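Local coordinates for aminotransferase AspB (Helicobacter pylori 26695, PDB 3EZS), which probably acts as a pyridoxal 5'-phosphate-dependent transaminase of the class I and II aminotransferase family, at residues Y113-Y118 with S132-L137. Sequence-based numbering, arbitrary orientation.
Sequences YPNPFY and SLLMPL
Two parallel strands of a beta-alpha-beta unit pair here, Tyr113-Asn115 beside Ser132-Pro136, at the edge of the chain's seven-stranded mixed sheet. Four backbone hydrogen bonds alternate between them: Tyr113 N to Leu133 O, Met135 N to Tyr113 O, Asn115 N to Met135 O (2.9 Å) and Leu137 N to Asn115 O (2.7 Å). In the third the donor stands 58° out of the carbonyl plane, and the same Met135 O also receives the CA-H of Pro114, with CA 3.2 Å away. Tyr113, Asn115 and Leu134 share one face of the sheet, where the Tyr113 ring meets helix 120-127, the link between the two strands, and Asn115 and Leu134 meet loop residues. With CG set between its backbone N and carbonyl carbon (chi1 50°), the Tyr113 ring runs alongside Leu134, and Leu134 CD2 lies 3.3 Å from Tyr113 CE2. At the ring's edge, near its plane, Ser132 OG shares a 2.8 Å hydrogen bond with Tyr113 OH. CD2 of Leu134 also meets Phe117 CE1 at 4.2 Å, while its other methyl, CD1, lies beside the Asn115 amide, whose ND2 is hydrogen-bonded to Arg342 O. On the opposite face the selenomethionine Met135 bends at chi3 (-58°), bringing CE against Tyr113 C and Pro114 N. Leu137 CD1 packs on Pro114 CB at 3.8 Å, and past the strand end Pro116, after a cis peptide bond, sets CD 4.2 Å from Leu137 CB.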
# COMPACT_ATOMS: atom_id res chain seq x y z
N TYR A 113 -7.49 9.45 20.68
CA TYR A 113 -7.33 7.99 20.73
C TYR A 113 -6.92 7.57 22.14
O TYR A 113 -6.42 8.40 22.90
CB TYR A 113 -6.37 7.47 19.65
CG TYR A 113 -5.03 8.17 19.54
CD1 TYR A 113 -4.88 9.32 18.76
CD2 TYR A 113 -3.89 7.67 20.16
CE1 TYR A 113 -3.66 9.95 18.64
CE2 TYR A 113 -2.66 8.30 20.05
CZ TYR A 113 -2.55 9.44 19.29
OH TYR A 113 -1.33 10.08 19.17
N PRO A 114 -7.11 6.29 22.50
CA PRO A 114 -6.76 5.90 23.87
C PRO A 114 -5.26 5.83 24.15
O PRO A 114 -4.43 5.92 23.23
CB PRO A 114 -7.43 4.53 24.05
CG PRO A 114 -8.25 4.29 22.81
CD PRO A 114 -7.65 5.14 21.74
N ASN A 115 -4.92 5.71 25.43
CA ASN A 115 -3.54 5.59 25.91
C ASN A 115 -3.57 4.52 27.02
O ASN A 115 -4.21 4.71 28.05
CB ASN A 115 -3.05 6.97 26.38
CG ASN A 115 -1.62 6.97 26.90
OD1 ASN A 115 -0.83 6.07 26.59
ND2 ASN A 115 -1.28 8.01 27.68
N PRO A 116 -2.86 3.40 26.84
CA PRO A 116 -1.95 3.00 25.76
C PRO A 116 -2.63 2.67 24.44
O PRO A 116 -3.87 2.54 24.39
CB PRO A 116 -1.19 1.80 26.35
CG PRO A 116 -2.03 1.29 27.46
CD PRO A 116 -3.02 2.36 27.86
N PHE A 117 -1.82 2.55 23.38
CA PHE A 117 -2.32 2.36 22.03
C PHE A 117 -1.35 1.69 21.06
O PHE A 117 -0.15 1.70 21.25
CB PHE A 117 -2.68 3.73 21.44
CG PHE A 117 -1.52 4.72 21.48
CD1 PHE A 117 -1.32 5.53 22.59
CD2 PHE A 117 -0.65 4.85 20.40
CE1 PHE A 117 -0.26 6.43 22.63
CE2 PHE A 117 0.41 5.75 20.44
CZ PHE A 117 0.61 6.54 21.56
N TYR A 118 -1.93 1.10 20.01
CA TYR A 118 -1.22 0.57 18.85
C TYR A 118 -0.65 1.82 18.21
O TYR A 118 -1.40 2.72 17.83
CB TYR A 118 -2.24 -0.12 17.95
CG TYR A 118 -1.77 -0.66 16.59
CD1 TYR A 118 -0.57 -1.32 16.44
CD2 TYR A 118 -2.61 -0.57 15.48
CE1 TYR A 118 -0.18 -1.83 15.19
CE2 TYR A 118 -2.24 -1.08 14.24
CZ TYR A 118 -1.02 -1.71 14.10
OH TYR A 118 -0.69 -2.20 12.86
N SER A 132 -2.93 15.50 19.18
CA SER A 132 -3.43 14.25 19.74
C SER A 132 -4.01 14.50 21.13
O SER A 132 -3.38 15.16 21.94
CB SER A 132 -2.31 13.21 19.85
OG SER A 132 -1.86 12.76 18.59
N LEU A 133 -5.21 14.00 21.38
CA LEU A 133 -5.85 14.05 22.69
C LEU A 133 -5.89 12.61 23.15
O LEU A 133 -6.61 11.79 22.59
CB LEU A 133 -7.27 14.60 22.59
CG LEU A 133 -7.46 16.10 22.43
CD1 LEU A 133 -8.94 16.41 22.20
CD2 LEU A 133 -6.92 16.84 23.65
N LEU A 134 -5.10 12.30 24.17
CA LEU A 134 -4.95 10.93 24.65
C LEU A 134 -5.95 10.60 25.75
O LEU A 134 -6.06 11.35 26.71
CB LEU A 134 -3.52 10.69 25.11
CG LEU A 134 -2.40 10.81 24.08
CD1 LEU A 134 -1.05 10.48 24.73
CD2 LEU A 134 -2.61 9.91 22.88
N MSE A 135 -6.69 9.51 25.58
CA MSE A 135 -7.71 9.11 26.55
C MSE A 135 -7.13 7.98 27.36
O MSE A 135 -7.16 6.83 26.90
CB MSE A 135 -8.99 8.66 25.82
CG MSE A 135 -9.69 9.80 25.10
SE MSE A 135 -11.25 9.25 24.04
CE MSE A 135 -10.45 7.95 22.83
N PRO A 136 -6.64 8.27 28.59
CA PRO A 136 -6.00 7.17 29.29
C PRO A 136 -6.95 6.04 29.68
O PRO A 136 -8.13 6.29 29.96
CB PRO A 136 -5.40 7.83 30.54
CG PRO A 136 -5.59 9.32 30.36
CD PRO A 136 -6.69 9.50 29.41
N LEU A 137 -6.43 4.81 29.64
CA LEU A 137 -7.13 3.61 30.06
C LEU A 137 -6.40 3.11 31.31
O LEU A 137 -5.28 2.58 31.21
CB LEU A 137 -7.09 2.54 28.98
CG LEU A 137 -7.59 2.90 27.59
CD1 LEU A 137 -7.32 1.70 26.64
CD2 LEU A 137 -9.06 3.29 27.63